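Membrane-anchored mycosin mycp1 (Mycobacterium thermoresistibile, PDB 4HVL) is a subtilisin-like serine protease, probably a membrane-anchored endopeptidase, and an essential component of the type VII (ESX-1) secretion system. Local coordinates at residues G63-V68 and R127-R132; E284-L289 and V306-T311; A174-I179 and L321-R326; P32-D37 and E294-L299; A215-Q220 and S268-S273. One frame throughout, in Å; residues are numbered along the deposited sequence.

Contact 1. Residues G63-V68 and R127-R132; sequences GITVAV and RILSLR
Thr65 and Arg127 meet because both first torsions set a gamma atom beside the backbone N. In Thr65 it is OG1 that sits there (chi1 -63°), with CG2 anti to the N. In Arg127 it is CG, and a bend at chi3 (78°) then turns the guanidinium edge toward the threonine hydroxyl. The two side chains run alongside each other. Arg127 NH1 donates to Thr65 OG1 at 2.8 Å, with the hydroxyl at one edge, slightly tilted from the guanidinium plane. NH2 of the same group forms a salt bridge with Glu82, so two partners fix its rotation. Thr65 CG2 presses on Leu129 CD1 at 3.5 Å, a tight carbon contact. Ala67 CB follows on this face, touching Leu131 CD1 at 3.9 Å. On the other face Val68 CG2 lies beside Ile128 CG2 at 4.0 Å. Both valine and isoleucine pack there against helix 102-110, while Ala67 and Leu131 meet helix 154-171. Five backbone bonds zip the strands. Among them Val66 N reaches Arg127 O at 2.9 Å and is almost straight, while Val68 N reaches Leu129 O at 2.8 Å. The strand axes run 4.6 Å apart at 23°. This is the parallel pairing of neighbouring strands in the central sheet of the subtilisin fold, with helices on both faces. Strand 65-70 ends at Asp70, the predicted aspartate of the catalytic triad.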
# COMPACT_ATOMS: atom_id res chain seq x y z
N GLY A 63 15.44 14.15 -2.42
CA GLY A 63 14.48 15.26 -2.51
C GLY A 63 13.00 14.88 -2.38
O GLY A 63 12.17 15.75 -2.25
N ILE A 64 12.66 13.60 -2.39
CA ILE A 64 11.25 13.16 -2.42
C ILE A 64 10.87 12.68 -1.04
O ILE A 64 11.71 12.09 -0.33
CB ILE A 64 11.04 12.03 -3.45
CG1 ILE A 64 11.57 12.44 -4.83
CG2 ILE A 64 9.57 11.58 -3.54
CD1 ILE A 64 10.91 13.67 -5.45
N THR A 65 9.62 12.94 -0.65
CA THR A 65 9.06 12.52 0.64
C THR A 65 7.88 11.57 0.35
O THR A 65 6.96 11.93 -0.38
CB THR A 65 8.57 13.75 1.45
OG1 THR A 65 9.69 14.60 1.74
CG2 THR A 65 7.87 13.35 2.76
N VAL A 66 7.94 10.35 0.90
CA VAL A 66 6.88 9.38 0.76
C VAL A 66 6.16 9.25 2.10
O VAL A 66 6.80 8.99 3.14
CB VAL A 66 7.42 7.99 0.34
CG1 VAL A 66 6.26 7.04 0.08
CG2 VAL A 66 8.33 8.09 -0.89
N ALA A 67 4.84 9.42 2.07
CA ALA A 67 4.01 9.14 3.22
C ALA A 67 3.53 7.69 3.17
O ALA A 67 3.09 7.20 2.10
CB ALA A 67 2.82 10.07 3.28
N VAL A 68 3.62 7.01 4.31
CA VAL A 68 3.28 5.60 4.39
C VAL A 68 2.14 5.43 5.37
O VAL A 68 2.30 5.67 6.56
CB VAL A 68 4.48 4.77 4.88
CG1 VAL A 68 4.15 3.28 4.83
CG2 VAL A 68 5.72 5.08 4.04
N ARG A 127 12.72 10.75 1.95
CA ARG A 127 12.18 10.87 3.31
C ARG A 127 10.95 9.98 3.45
O ARG A 127 10.27 9.69 2.46
CB ARG A 127 11.80 12.31 3.64
CG ARG A 127 12.98 13.20 3.97
CD ARG A 127 12.60 14.67 4.03
NE ARG A 127 11.91 15.06 5.26
CZ ARG A 127 10.65 15.52 5.36
NH1 ARG A 127 9.87 15.67 4.28
NH2 ARG A 127 10.16 15.84 6.55
N ILE A 128 10.67 9.55 4.68
CA ILE A 128 9.52 8.70 5.01
C ILE A 128 8.70 9.39 6.11
O ILE A 128 9.25 9.68 7.19
CB ILE A 128 10.01 7.37 5.61
CG1 ILE A 128 10.84 6.59 4.60
CG2 ILE A 128 8.86 6.52 6.13
CD1 ILE A 128 11.99 5.85 5.26
N LEU A 129 7.43 9.63 5.85
CA LEU A 129 6.48 10.08 6.89
C LEU A 129 5.59 8.89 7.24
O LEU A 129 5.04 8.25 6.33
CB LEU A 129 5.63 11.22 6.37
CG LEU A 129 6.45 12.39 5.83
CD1 LEU A 129 5.52 13.48 5.33
CD2 LEU A 129 7.40 12.93 6.89
N SER A 130 5.49 8.57 8.53
CA SER A 130 4.70 7.42 9.00
C SER A 130 3.35 7.83 9.61
O SER A 130 3.29 8.54 10.61
CB SER A 130 5.49 6.59 10.02
OG SER A 130 4.72 5.49 10.52
N LEU A 131 2.28 7.35 9.00
CA LEU A 131 0.92 7.53 9.52
C LEU A 131 0.41 6.17 9.91
O LEU A 131 0.36 5.25 9.07
CB LEU A 131 0.00 8.11 8.46
CG LEU A 131 0.28 9.52 7.95
CD1 LEU A 131 1.35 9.52 6.85
CD2 LEU A 131 -1.01 10.13 7.41
N ARG A 132 0.05 6.00 11.18
CA ARG A 132 -0.54 4.76 11.62
C ARG A 132 -2.06 4.84 11.45
O ARG A 132 -2.73 5.66 12.08
CB ARG A 132 -0.16 4.38 13.06
CG ARG A 132 -0.93 3.16 13.54
CD ARG A 132 -0.30 2.44 14.70
NE ARG A 132 -0.41 3.23 15.93
CZ ARG A 132 -0.09 2.78 17.14
NH1 ARG A 132 0.34 1.54 17.29
NH2 ARG A 132 -0.19 3.58 18.18

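Contact 2. Residues E284-L289 and V306-T311; sequences ENITAL and VPVAGT. With ACT (acetate ion), chain L.
Ile286 and Val308 are joined backbone to backbone where two mostly irregular segments meet. Ile286 N donates to Val308 O at 2.9 Å, in the carbonyl plane and with an N-H...O angle of 162°. The chains stay close toward Glu284 and Ala309, where the CA atoms are 4.5 Å apart, and diverge beyond Ile286, toward Leu289. Asn285 just before it has positive phi (52°). Its CB points away, but Asn285 ND2 comes back to 4.1 Å from Pro307 CB. The side chains of Ile286 and Val308 cross at about a right angle. Val308 holds CG1 anti to its backbone N (chi1 178°), and this branch lies against Ile286 CB at 3.7 Å. Val308 CB packs on Ile286 O at 3.4 Å. Asn285 ND2 also makes a weak hydrogen bond of 3.3 Å to OXT of an acetate ion, probably from the crystallisation liquor. Glu284 is anchored elsewhere, its OE2 bonded to Ser268 OG. Inward, Ile286 and Val308 both rest on Phe313 of helix 311-328, and Val308 also meets Leu104 of helix 102-110. Gly310 is the N-cap of helix 311-328, so the 306-311 segment leads from strand 305-307 into the helix that carries Ser312.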
# COMPACT_ATOMS: atom_id res chain seq x y z
N GLU A 284 5.65 -11.80 -2.12
CA GLU A 284 5.86 -13.06 -1.40
C GLU A 284 7.34 -13.22 -1.06
O GLU A 284 8.22 -12.71 -1.76
CB GLU A 284 5.44 -14.26 -2.27
CG GLU A 284 4.00 -14.26 -2.76
CD GLU A 284 3.73 -15.36 -3.78
OE1 GLU A 284 4.40 -16.43 -3.74
OE2 GLU A 284 2.87 -15.16 -4.65
N ASN A 285 7.62 -13.94 0.04
CA ASN A 285 9.00 -14.31 0.41
C ASN A 285 9.88 -13.07 0.44
O ASN A 285 10.99 -13.04 -0.12
CB ASN A 285 9.53 -15.39 -0.53
CG ASN A 285 8.74 -16.69 -0.45
OD1 ASN A 285 8.07 -17.09 -1.41
ND2 ASN A 285 8.82 -17.36 0.68
N ILE A 286 9.36 -12.05 1.12
CA ILE A 286 9.96 -10.72 1.15
C ILE A 286 11.04 -10.63 2.25
O ILE A 286 10.94 -11.26 3.32
CB ILE A 286 8.86 -9.64 1.34
CG1 ILE A 286 7.90 -9.60 0.14
CG2 ILE A 286 9.44 -8.25 1.59
CD1 ILE A 286 8.57 -9.39 -1.20
N THR A 287 12.11 -9.91 1.94
CA THR A 287 13.11 -9.50 2.91
C THR A 287 12.94 -8.01 3.12
O THR A 287 12.74 -7.26 2.16
CB THR A 287 14.51 -9.80 2.39
OG1 THR A 287 14.62 -11.22 2.24
CG2 THR A 287 15.60 -9.29 3.33
N ALA A 288 12.99 -7.60 4.38
CA ALA A 288 12.80 -6.20 4.72
C ALA A 288 13.69 -5.91 5.93
O ALA A 288 14.54 -6.74 6.30
CB ALA A 288 11.32 -5.95 5.00
N LEU A 289 13.54 -4.73 6.52
CA LEU A 289 14.22 -4.36 7.76
C LEU A 289 13.25 -4.20 8.92
O LEU A 289 12.10 -3.80 8.75
CB LEU A 289 15.00 -3.06 7.60
CG LEU A 289 16.00 -2.96 6.42
CD1 LEU A 289 16.68 -1.59 6.43
CD2 LEU A 289 17.01 -4.09 6.49
N VAL A 306 6.06 -17.56 9.66
CA VAL A 306 5.45 -17.41 8.35
C VAL A 306 6.28 -16.39 7.55
O VAL A 306 7.07 -15.64 8.13
CB VAL A 306 3.96 -17.00 8.44
CG1 VAL A 306 3.15 -18.06 9.17
CG2 VAL A 306 3.82 -15.65 9.12
N PRO A 307 6.15 -16.40 6.22
CA PRO A 307 6.97 -15.48 5.42
C PRO A 307 6.45 -14.06 5.53
O PRO A 307 5.32 -13.84 5.94
CB PRO A 307 6.82 -16.01 3.98
CG PRO A 307 6.21 -17.38 4.10
CD PRO A 307 5.43 -17.38 5.37
N VAL A 308 7.29 -13.10 5.19
CA VAL A 308 6.86 -11.73 5.00
C VAL A 308 6.20 -11.66 3.61
O VAL A 308 6.85 -11.90 2.59
CB VAL A 308 8.06 -10.75 5.06
CG1 VAL A 308 7.62 -9.32 4.81
CG2 VAL A 308 8.80 -10.87 6.39
N ALA A 309 4.91 -11.35 3.58
CA ALA A 309 4.15 -11.35 2.34
C ALA A 309 2.95 -10.39 2.38
O ALA A 309 2.47 -10.02 3.44
CB ALA A 309 3.68 -12.75 2.03
N GLY A 310 2.46 -10.02 1.20
CA GLY A 310 1.21 -9.28 1.11
C GLY A 310 1.24 -8.23 0.03
O GLY A 310 2.31 -7.79 -0.42
N THR A 311 0.06 -7.81 -0.40
CA THR A 311 -0.02 -6.75 -1.40
C THR A 311 0.47 -5.38 -0.91
O THR A 311 0.81 -4.54 -1.72
CB THR A 311 -1.44 -6.61 -1.98
OG1 THR A 311 -2.39 -6.42 -0.93
CG2 THR A 311 -1.79 -7.87 -2.78
C ACT L . 12.21 -16.43 2.60
O ACT L . 13.23 -15.69 2.46
OXT ACT L . 11.03 -15.98 2.76
CH3 ACT L . 12.43 -17.92 2.56

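Contact 3. Residues A174-I179 and L321-R326; sequences AQVINI and LAALIR
Arg326 reaches from its helix to the backbone of Gln175. Its CG lies beside the backbone N, and the chain runs extended until it bends at chi3 (81°), which turns the guanidinium to the carbonyl. Arg326 NH1 donates to Gln175 O at 2.9 Å, with the oxygen in the guanidinium plane at its edge. The donor in turn lies in the carbonyl plane on a lone pair, and the N-H...O angle is 146°. NH1 also bonds to Asn208 O, and NH2 bonds to Leu332 O. Three backbone carbonyls thus fix the rotation of this buried charged group and would help to stabilise it. Gln175 CB lies 3.8 Å from Arg326 NH1. Beyond CB the glutamine bends at chi2 and heads away, and its OE1 accepts from Thr65 N. Val176 makes the apolar part. With CG1 anti to its N (chi1 -174°) and CG2 beside it, it straddles Ala322: Val176 CG1 and CG2 both come to 4.1 Å from Ala322 CB. Val176 CG2 also lies 4.0 Å from Ala323 N and 4.3 Å from Arg326 CD. The small alanines let the helix come near the sheet. The axis of segment 321-326 passes 9.3 Å from that of strand 176-179, almost antiparallel. Val176 also touches Val66 of strand 65-70, the neighbour in the parallel sheet. Ile325 packs on helices 334-343 and 363-368, and Leu321 on the latter.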
# COMPACT_ATOMS: atom_id res chain seq x y z
N ALA A 174 3.82 15.30 1.23
CA ALA A 174 4.42 14.12 0.58
C ALA A 174 4.08 14.10 -0.91
O ALA A 174 2.97 14.48 -1.31
CB ALA A 174 3.94 12.87 1.26
N GLN A 175 5.03 13.71 -1.76
CA GLN A 175 4.80 13.71 -3.20
C GLN A 175 4.39 12.33 -3.70
O GLN A 175 3.93 12.20 -4.85
CB GLN A 175 6.02 14.20 -3.97
CG GLN A 175 6.44 15.61 -3.62
CD GLN A 175 7.49 15.67 -2.54
OE1 GLN A 175 8.13 14.68 -2.22
NE2 GLN A 175 7.63 16.83 -1.95
N VAL A 176 4.55 11.33 -2.83
CA VAL A 176 4.03 9.97 -3.01
C VAL A 176 3.37 9.56 -1.70
O VAL A 176 3.93 9.80 -0.62
CB VAL A 176 5.16 9.00 -3.38
CG1 VAL A 176 4.62 7.61 -3.71
CG2 VAL A 176 5.98 9.56 -4.54
N ILE A 177 2.17 8.99 -1.81
CA ILE A 177 1.44 8.45 -0.66
C ILE A 177 1.17 6.96 -0.88
O ILE A 177 0.39 6.56 -1.77
CB ILE A 177 0.10 9.18 -0.44
CG1 ILE A 177 0.34 10.68 -0.25
CG2 ILE A 177 -0.62 8.61 0.78
CD1 ILE A 177 -0.91 11.52 -0.16
N ASN A 178 1.80 6.13 -0.06
CA ASN A 178 1.62 4.68 -0.11
C ASN A 178 0.54 4.27 0.87
O ASN A 178 0.70 4.46 2.08
CB ASN A 178 2.94 3.99 0.27
CG ASN A 178 2.87 2.48 0.16
OD1 ASN A 178 3.10 1.89 -0.89
ND2 ASN A 178 2.60 1.85 1.27
N ILE A 179 -0.55 3.71 0.35
CA ILE A 179 -1.66 3.28 1.18
C ILE A 179 -1.69 1.75 1.23
O ILE A 179 -2.00 1.10 0.24
CB ILE A 179 -3.02 3.81 0.65
CG1 ILE A 179 -2.95 5.33 0.48
CG2 ILE A 179 -4.14 3.40 1.60
CD1 ILE A 179 -4.27 6.03 0.13
N LEU A 321 9.28 3.19 -6.69
CA LEU A 321 9.48 3.52 -8.10
C LEU A 321 8.93 4.89 -8.44
O LEU A 321 9.58 5.64 -9.15
CB LEU A 321 8.82 2.49 -9.01
CG LEU A 321 9.01 2.80 -10.50
CD1 LEU A 321 10.47 3.11 -10.83
CD2 LEU A 321 8.54 1.58 -11.27
N ALA A 322 7.76 5.23 -7.91
CA ALA A 322 7.19 6.54 -8.16
C ALA A 322 8.15 7.61 -7.67
O ALA A 322 8.39 8.61 -8.36
CB ALA A 322 5.83 6.66 -7.48
N ALA A 323 8.72 7.38 -6.49
CA ALA A 323 9.71 8.29 -5.92
C ALA A 323 10.95 8.45 -6.81
O ALA A 323 11.48 9.54 -6.98
CB ALA A 323 10.11 7.80 -4.53
N LEU A 324 11.44 7.34 -7.34
CA LEU A 324 12.57 7.39 -8.26
C LEU A 324 12.22 8.23 -9.50
O LEU A 324 13.01 9.06 -9.95
CB LEU A 324 12.95 5.96 -8.69
CG LEU A 324 13.47 4.99 -7.63
CD1 LEU A 324 13.98 3.72 -8.29
CD2 LEU A 324 14.58 5.65 -6.83
N ILE A 325 11.02 7.99 -10.05
CA ILE A 325 10.52 8.68 -11.23
C ILE A 325 10.42 10.19 -11.00
O ILE A 325 10.91 10.99 -11.82
CB ILE A 325 9.18 8.08 -11.73
CG1 ILE A 325 9.43 6.71 -12.38
CG2 ILE A 325 8.52 8.99 -12.75
CD1 ILE A 325 8.20 5.82 -12.51
N ARG A 326 9.84 10.58 -9.86
CA ARG A 326 9.60 11.99 -9.58
C ARG A 326 10.93 12.72 -9.35
O ARG A 326 11.05 13.90 -9.73
CB ARG A 326 8.64 12.17 -8.40
CG ARG A 326 7.27 11.55 -8.63
CD ARG A 326 6.18 12.30 -7.86
NE ARG A 326 5.77 13.50 -8.58
CZ ARG A 326 4.73 14.26 -8.23
NH1 ARG A 326 4.01 13.96 -7.14
NH2 ARG A 326 4.41 15.33 -8.98

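Contact 4. Residues P32-D37 and E294-L299; sequences PTVYPD and EPVNAL
One face of the Tyr35 ring carries the methyl of Ala298. Ala298 CB stands 4.1 Å from the Tyr35 ring centroid, offset toward the rim, in a CH-pi contact. The Asn297 and Tyr35 side chains cross obliquely, amide and ring planes 69° apart. Asn297 OD1 accepts from Tyr35 N at 2.9 Å, in the carbonyl plane and on a lone pair. Asn297 CG sits between its own backbone N and carbonyl carbon (chi1 69°), the crowded position. This brings Asn297 OD1 to the 32-37 backbone, 3.2 Å from Val34 CA. The other end of the amide, ND2, bonds to Ser38 OG, so the group is gripped from both ends and cannot easily turn. Backbone pairing lies next to it. Thr33 N donates to Ala298 O at 2.8 Å. Thr33 O accepts from Asn297 N and Ala298 N, each at 3.1 Å. Two residues of strand 295-300 thus face one, a classic beta bulge, and the N-terminal chain adds a single antiparallel bridge to the three-stranded sheet. The Asn297 bond lies in the carbonyl plane of Thr33, whereas the Ala298 N-H comes from well above it. Farther along, Pro32 CB fits between Val296 CG1, at 3.8 Å, and Leu299 CD2. Pro32 and Val296 also rest on Leu104 of helix 102-110, and Tyr35 leans on Leu305 and Pro307 of strand 305-307.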
# COMPACT_ATOMS: atom_id res chain seq x y z
N PRO A 32 9.31 -8.36 14.09
CA PRO A 32 9.65 -9.27 13.02
C PRO A 32 10.85 -10.11 13.41
O PRO A 32 11.57 -9.77 14.37
CB PRO A 32 10.03 -8.32 11.89
CG PRO A 32 10.62 -7.16 12.59
CD PRO A 32 9.75 -6.98 13.80
N THR A 33 11.10 -11.14 12.62
CA THR A 33 12.18 -12.06 12.90
C THR A 33 12.79 -12.64 11.60
O THR A 33 12.64 -12.05 10.53
CB THR A 33 11.73 -13.12 13.97
OG1 THR A 33 12.84 -13.92 14.34
CG2 THR A 33 10.56 -14.02 13.50
N VAL A 34 13.46 -13.77 11.72
CA VAL A 34 14.18 -14.38 10.61
C VAL A 34 13.99 -15.88 10.63
O VAL A 34 13.74 -16.47 11.69
CB VAL A 34 15.70 -14.06 10.69
CG1 VAL A 34 15.92 -12.55 10.64
CG2 VAL A 34 16.31 -14.61 11.98
N TYR A 35 14.08 -16.50 9.46
CA TYR A 35 14.14 -17.95 9.37
C TYR A 35 15.52 -18.40 9.83
O TYR A 35 16.54 -17.75 9.51
CB TYR A 35 13.86 -18.44 7.95
CG TYR A 35 12.39 -18.50 7.62
CD1 TYR A 35 11.60 -19.55 8.09
CD2 TYR A 35 11.78 -17.51 6.86
CE1 TYR A 35 10.25 -19.61 7.79
CE2 TYR A 35 10.42 -17.56 6.56
CZ TYR A 35 9.67 -18.62 7.04
OH TYR A 35 8.33 -18.68 6.78
N PRO A 36 15.58 -19.51 10.59
CA PRO A 36 16.86 -20.05 10.99
C PRO A 36 17.79 -20.19 9.80
O PRO A 36 17.34 -20.58 8.75
CB PRO A 36 16.49 -21.42 11.56
CG PRO A 36 15.14 -21.18 12.17
CD PRO A 36 14.46 -20.30 11.16
N ASP A 37 19.05 -19.81 9.98
CA ASP A 37 20.10 -19.95 8.99
C ASP A 37 19.91 -19.15 7.70
O ASP A 37 20.41 -19.54 6.67
CB ASP A 37 20.28 -21.44 8.66
CG ASP A 37 20.48 -22.27 9.90
OD1 ASP A 37 21.48 -22.01 10.61
OD2 ASP A 37 19.62 -23.16 10.16
N GLU A 294 17.64 -3.95 11.06
CA GLU A 294 18.21 -5.29 10.85
C GLU A 294 17.42 -6.06 9.80
O GLU A 294 16.19 -5.99 9.78
CB GLU A 294 18.23 -6.07 12.19
CG GLU A 294 16.93 -6.78 12.62
CD GLU A 294 15.79 -5.89 13.14
OE1 GLU A 294 15.88 -4.65 13.08
OE2 GLU A 294 14.77 -6.44 13.65
N PRO A 295 18.10 -6.83 8.94
CA PRO A 295 17.33 -7.58 7.96
C PRO A 295 16.38 -8.61 8.61
O PRO A 295 16.74 -9.25 9.61
CB PRO A 295 18.39 -8.27 7.09
CG PRO A 295 19.71 -7.98 7.70
CD PRO A 295 19.55 -7.06 8.86
N VAL A 296 15.17 -8.70 8.08
CA VAL A 296 14.19 -9.68 8.52
C VAL A 296 13.51 -10.34 7.33
O VAL A 296 13.39 -9.74 6.25
CB VAL A 296 13.10 -9.04 9.41
CG1 VAL A 296 13.67 -8.67 10.77
CG2 VAL A 296 12.44 -7.83 8.72
N ASN A 297 13.00 -11.56 7.54
CA ASN A 297 12.28 -12.30 6.51
C ASN A 297 11.23 -13.29 7.03
O ASN A 297 10.80 -14.17 6.29
CB ASN A 297 13.29 -13.01 5.58
CG ASN A 297 14.02 -14.14 6.27
OD1 ASN A 297 13.85 -14.38 7.47
ND2 ASN A 297 14.84 -14.86 5.50
N ALA A 298 10.82 -13.14 8.30
CA ALA A 298 9.84 -14.00 8.91
C ALA A 298 9.04 -13.21 9.94
O ALA A 298 9.53 -12.22 10.51
CB ALA A 298 10.52 -15.17 9.60
N LEU A 299 7.82 -13.67 10.18
CA LEU A 299 6.95 -13.15 11.20
C LEU A 299 6.42 -14.29 12.05
O LEU A 299 6.39 -15.45 11.60
CB LEU A 299 5.77 -12.44 10.53
CG LEU A 299 6.22 -11.25 9.69
CD1 LEU A 299 5.09 -10.76 8.83
CD2 LEU A 299 6.79 -10.15 10.59

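Contact 5. Residues A215-Q220 and S268-S273; sequences AGNTGQ and SNFSMS. With ACT (acetate ion), chain M.
Backbone bonds join Gly216 and Thr218 to Met272 and Phe270. Met272 N donates to Gly216 O at 3.0 Å, approaching from above the carbonyl plane. Thr218 N donates to Phe270 O at 2.8 Å, in the carbonyl plane. The same Phe270 O takes a CA-H...O contact from Asn217 CA, at 3.1 Å. Waters add two bridges. One donates to Ala215 O and Met272 O, and the other links Thr218 OG1 with Asn269 O. The Asn217 amide lies alongside the Phe270 ring, with its plane 84° from the ring plane. Asn217 OD1 pairs with Thr311 OG1, and ND2 donates to acetate OXT at 2.9 Å. That acetate, probably from the crystallisation liquor, also bonds to Ser312 N. An asparagine so placed near Ser312, the predicted catalytic serine, matches the oxyanion-hole asparagine of subtilisins, and probably has that role. Apolar contacts complete the join. Phe270, third in a type I turn from Ser268 to Ser271, has CG between its N and carbonyl carbon (chi1 54°). Ser268 CB lies against one ring face, offset toward the rim. Met272 bends at chi2 and chi3, crossing Thr218 with SD 3.7 Å from CG2. Its other neighbours include Val246 of strand 244-247 and Cys222.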
# COMPACT_ATOMS: atom_id res chain seq x y z
N ALA A 215 -3.65 -3.76 -3.59
CA ALA A 215 -4.83 -4.47 -4.08
C ALA A 215 -5.64 -5.13 -2.96
O ALA A 215 -6.85 -5.28 -3.11
CB ALA A 215 -4.45 -5.51 -5.12
N GLY A 216 -4.98 -5.47 -1.84
CA GLY A 216 -5.62 -6.17 -0.73
C GLY A 216 -5.35 -7.67 -0.81
O GLY A 216 -4.97 -8.18 -1.87
N ASN A 217 -5.54 -8.36 0.30
CA ASN A 217 -5.30 -9.79 0.40
C ASN A 217 -6.61 -10.47 0.77
O ASN A 217 -7.41 -9.94 1.53
CB ASN A 217 -4.24 -10.13 1.47
CG ASN A 217 -2.99 -9.28 1.34
OD1 ASN A 217 -2.55 -8.93 0.25
ND2 ASN A 217 -2.39 -8.96 2.47
N THR A 218 -6.82 -11.65 0.21
CA THR A 218 -8.01 -12.43 0.53
C THR A 218 -8.02 -12.88 1.98
O THR A 218 -6.97 -12.98 2.62
CB THR A 218 -8.12 -13.70 -0.32
OG1 THR A 218 -6.91 -14.44 -0.20
CG2 THR A 218 -8.39 -13.37 -1.79
N GLY A 219 -9.23 -13.16 2.47
CA GLY A 219 -9.46 -13.70 3.80
C GLY A 219 -10.45 -12.82 4.52
O GLY A 219 -10.53 -11.61 4.26
N GLN A 220 -11.21 -13.42 5.44
CA GLN A 220 -12.16 -12.68 6.27
C GLN A 220 -13.23 -11.99 5.43
O GLN A 220 -14.07 -12.68 4.86
CB GLN A 220 -11.42 -11.65 7.15
CG GLN A 220 -10.57 -12.25 8.26
CD GLN A 220 -9.85 -11.17 9.03
OE1 GLN A 220 -8.97 -10.49 8.50
NE2 GLN A 220 -10.26 -10.97 10.29
N SER A 268 0.07 -13.80 -7.14
CA SER A 268 -0.06 -14.37 -5.81
C SER A 268 -1.51 -14.79 -5.58
O SER A 268 -2.44 -14.02 -5.89
CB SER A 268 0.32 -13.32 -4.76
OG SER A 268 1.64 -12.80 -4.92
N ASN A 269 -1.72 -15.97 -5.00
CA ASN A 269 -3.09 -16.48 -4.80
C ASN A 269 -3.91 -15.77 -3.74
O ASN A 269 -5.12 -15.94 -3.68
CB ASN A 269 -3.11 -18.00 -4.55
CG ASN A 269 -2.36 -18.42 -3.30
OD1 ASN A 269 -1.86 -17.60 -2.52
ND2 ASN A 269 -2.25 -19.72 -3.12
N PHE A 270 -3.28 -14.95 -2.92
CA PHE A 270 -4.01 -14.14 -1.98
C PHE A 270 -4.33 -12.73 -2.52
O PHE A 270 -5.00 -11.95 -1.86
CB PHE A 270 -3.21 -14.02 -0.68
CG PHE A 270 -1.81 -13.54 -0.88
CD1 PHE A 270 -1.55 -12.19 -1.09
CD2 PHE A 270 -0.75 -14.44 -0.86
CE1 PHE A 270 -0.24 -11.74 -1.27
CE2 PHE A 270 0.55 -14.00 -1.05
CZ PHE A 270 0.80 -12.65 -1.26
N SER A 271 -3.85 -12.40 -3.72
CA SER A 271 -3.98 -11.02 -4.22
C SER A 271 -5.42 -10.81 -4.68
O SER A 271 -5.93 -11.57 -5.49
CB SER A 271 -2.99 -10.77 -5.36
OG SER A 271 -2.85 -9.39 -5.64
N MET A 272 -6.07 -9.78 -4.15
CA MET A 272 -7.46 -9.46 -4.49
C MET A 272 -7.54 -8.87 -5.90
O MET A 272 -6.96 -7.82 -6.19
CB MET A 272 -8.04 -8.45 -3.48
CG MET A 272 -8.56 -9.08 -2.20
SD MET A 272 -10.05 -10.11 -2.42
CE MET A 272 -11.16 -8.89 -3.10
N SER A 273 -8.29 -9.55 -6.77
CA SER A 273 -8.45 -9.12 -8.14
C SER A 273 -9.61 -8.16 -8.24
O SER A 273 -10.58 -8.24 -7.46
CB SER A 273 -8.74 -10.33 -9.07
OG SER A 273 -10.06 -10.82 -8.88
C ACT M . -1.41 -5.90 3.25
O ACT M . -1.26 -5.28 4.34
OXT ACT M . -0.56 -6.71 2.83
CH3 ACT M . -2.68 -5.58 2.47
O HOH W 1 -8.05 -5.39 -5.52
O HOH W 2 -7.02 -16.74 -1.39

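In the fold
Contacts 1 and 3 share the central parallel sheet, with centres 9 Å apart. Strands 65-70 and 176-179 are neighbours, joined by Ala67 O to Asn178 N at 2.7 Å. Contacts 2 and 4 share the small antiparallel sheet, centres 10 Å apart, where strand 295-300 lies between 288-289 and 305-307. Contact 5 meets contact 2 through two side-chain hydrogen bonds, their centres 14 Å apart. Contacts 2, 4 and 5 each bring a side chain near the predicted active site. The side chains of Val308, Leu299 and Asn217 lie about 7, 6 and 6 Å from that of His101, which binds a zinc ion together with Ser312. Contact 1 reaches the site through Val68, beside Asp70.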